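PDB 2QR4: peptidase M3B, oligoendopeptidase F from Enterococcus faecium, which is probably a zinc metallopeptidase of family M3 that cleaves short peptides at internal bonds. Local coordinates for residues V255-L260 against A473-P478. Numbering follows the deposited sequence.
Sequences VVNKHL and AKYYGP
L260, just past the end of helix 246-258, lays its CD2 methyl over one face of the Y475 ring, a CH-pi contact near the C-terminal end of helix 461-476 in the predominantly helical M3 peptidase fold. The methyl stands 3.9 Å from the ring centroid and 20° off the ring normal, displaced toward the CD2 side of the ring. The other branch of L260, CD1, lies against the backbone carbonyl O and the CG methylene of K474. That carbonyl O also accepts a hydrogen bond from H264 on helix 260-274. V256 adds its CG1 methyl at Y475 CE2, 3.9 Å away. Beside this apolar patch lies a polar cluster centred on E444 of helix 418-454: its carboxylate forms a salt bridge with K474 and takes hydrogen bonds from N257 ND2 and Y475 OH, tying both helix ends to a third helix. N257 ND2 is held by V253 O and E444 OE1 while OD1 takes K474 NZ, which fixes the amide's rotation. The K474 chain leaves its backbone extended and bends at chi3, bringing NZ within 2.6 Å of N257 OD1. The C=O...N angle there is 135°, with the donor tilted 18° from the carbonyl plane.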
loop_
_atom_site.group_PDB
_atom_site.type_symbol
_atom_site.label_atom_id
_atom_site.label_comp_id
_atom_site.label_asym_id
_atom_site.label_seq_id
_atom_site.Cartn_x
_atom_site.Cartn_y
_atom_site.Cartn_z
ATOM N N VAL A 255 29.449 -17.985 0.043
ATOM C CA VAL A 255 30.434 -18.304 1.077
ATOM C C VAL A 255 29.747 -18.580 2.419
ATOM O O VAL A 255 30.099 -19.521 3.127
ATOM C CB VAL A 255 31.492 -17.193 1.216
ATOM C CG1 VAL A 255 32.397 -17.469 2.400
ATOM C CG2 VAL A 255 32.313 -17.065 -0.088
ATOM N N VAL A 256 28.737 -17.785 2.751
ATOM C CA VAL A 256 27.989 -18.008 3.975
ATOM C C VAL A 256 27.273 -19.358 3.947
ATOM O O VAL A 256 27.336 -20.111 4.911
ATOM C CB VAL A 256 27.009 -16.856 4.284
ATOM C CG1 VAL A 256 26.085 -17.249 5.414
ATOM C CG2 VAL A 256 27.785 -15.579 4.656
ATOM N N ASN A 257 26.619 -19.679 2.836
ATOM C CA ASN A 257 25.991 -20.998 2.690
ATOM C C ASN A 257 26.954 -22.169 2.830
ATOM O O ASN A 257 26.623 -23.190 3.431
ATOM C CB ASN A 257 25.210 -21.102 1.385
ATOM C CG ASN A 257 23.784 -20.628 1.538
ATOM O OD1 ASN A 257 22.891 -21.410 1.858
ATOM N ND2 ASN A 257 23.576 -19.332 1.381
ATOM N N LYS A 258 28.155 -22.006 2.294
ATOM C CA LYS A 258 29.155 -23.053 2.350
ATOM C C LYS A 258 29.697 -23.214 3.783
ATOM O O LYS A 258 30.223 -24.270 4.127
ATOM C CB LYS A 258 30.266 -22.763 1.330
ATOM C CG LYS A 258 31.516 -23.627 1.440
ATOM C CD LYS A 258 32.578 -23.175 0.418
ATOM C CE LYS A 258 34.019 -23.455 0.879
ATOM N NZ LYS A 258 34.424 -24.871 0.651
ATOM N N HIS A 259 29.528 -22.188 4.621
ATOM C CA HIS A 259 30.039 -22.231 6.001
ATOM C C HIS A 259 28.965 -22.284 7.102
ATOM O O HIS A 259 29.249 -21.989 8.265
ATOM C CB HIS A 259 31.002 -21.070 6.273
ATOM C CG HIS A 259 32.252 -21.131 5.459
ATOM N ND1 HIS A 259 33.383 -21.790 5.888
ATOM C CD2 HIS A 259 32.540 -20.646 4.229
ATOM C CE1 HIS A 259 34.315 -21.709 4.958
ATOM N NE2 HIS A 259 33.832 -21.016 3.944
ATOM N N LEU A 260 27.744 -22.665 6.745
ATOM C CA LEU A 260 26.676 -22.820 7.736
ATOM C C LEU A 260 27.037 -23.837 8.827
ATOM O O LEU A 260 26.637 -23.684 9.976
ATOM C CB LEU A 260 25.349 -23.214 7.064
ATOM C CG LEU A 260 24.751 -22.125 6.175
ATOM C CD1 LEU A 260 23.508 -22.622 5.512
ATOM C CD2 LEU A 260 24.468 -20.842 6.973
ATOM N N ALA A 473 15.866 -22.922 9.056
ATOM C CA ALA A 473 16.326 -24.240 9.492
ATOM C C ALA A 473 17.647 -24.579 8.830
ATOM O O ALA A 473 18.512 -25.193 9.452
ATOM C CB ALA A 473 15.268 -25.319 9.167
ATOM N N LYS A 474 17.791 -24.176 7.565
ATOM C CA LYS A 474 19.041 -24.355 6.823
ATOM C C LYS A 474 20.173 -23.601 7.525
ATOM O O LYS A 474 21.277 -24.116 7.679
ATOM C CB LYS A 474 18.889 -23.828 5.386
ATOM C CG LYS A 474 20.126 -24.031 4.489
ATOM C CD LYS A 474 19.928 -23.542 3.033
ATOM C CE LYS A 474 20.203 -22.029 2.921
ATOM N NZ LYS A 474 20.291 -21.511 1.507
ATOM N N TYR A 475 19.888 -22.371 7.942
ATOM C CA TYR A 475 20.875 -21.565 8.627
ATOM C C TYR A 475 21.196 -22.082 10.028
ATOM O O TYR A 475 22.345 -22.273 10.372
ATOM C CB TYR A 475 20.435 -20.105 8.668
ATOM C CG TYR A 475 20.918 -19.323 7.481
ATOM C CD1 TYR A 475 20.395 -19.563 6.229
ATOM C CD2 TYR A 475 21.922 -18.357 7.609
ATOM C CE1 TYR A 475 20.839 -18.868 5.123
ATOM C CE2 TYR A 475 22.368 -17.647 6.514
ATOM C CZ TYR A 475 21.821 -17.917 5.267
ATOM O OH TYR A 475 22.243 -17.245 4.148
ATOM N N TYR A 476 20.192 -22.358 10.834
ATOM C CA TYR A 476 20.492 -22.712 12.205
ATOM C C TYR A 476 20.863 -24.162 12.438
ATOM O O TYR A 476 21.550 -24.466 13.411
ATOM C CB TYR A 476 19.371 -22.253 13.128
ATOM C CG TYR A 476 19.419 -20.752 13.312
ATOM C CD1 TYR A 476 20.304 -20.165 14.224
ATOM C CD2 TYR A 476 18.630 -19.918 12.539
ATOM C CE1 TYR A 476 20.347 -18.785 14.384
ATOM C CE2 TYR A 476 18.683 -18.545 12.686
ATOM C CZ TYR A 476 19.527 -17.989 13.613
ATOM O OH TYR A 476 19.559 -16.630 13.744
ATOM N N GLY A 477 20.427 -25.053 11.551
ATOM C CA GLY A 477 20.782 -26.458 11.676
ATOM C C GLY A 477 19.977 -27.213 12.716
ATOM O O GLY A 477 19.084 -26.651 13.339
ATOM N N PRO A 478 20.302 -28.499 12.918
ATOM C CA PRO A 478 19.497 -29.396 13.755
ATOM C C PRO A 478 19.590 -29.137 15.264
ATOM O O PRO A 478 18.827 -29.726 16.028
ATOM C CB PRO A 478 20.070 -30.783 13.435
ATOM C CG PRO A 478 21.500 -30.517 13.049
ATOM C CD PRO A 478 21.488 -29.173 12.351
#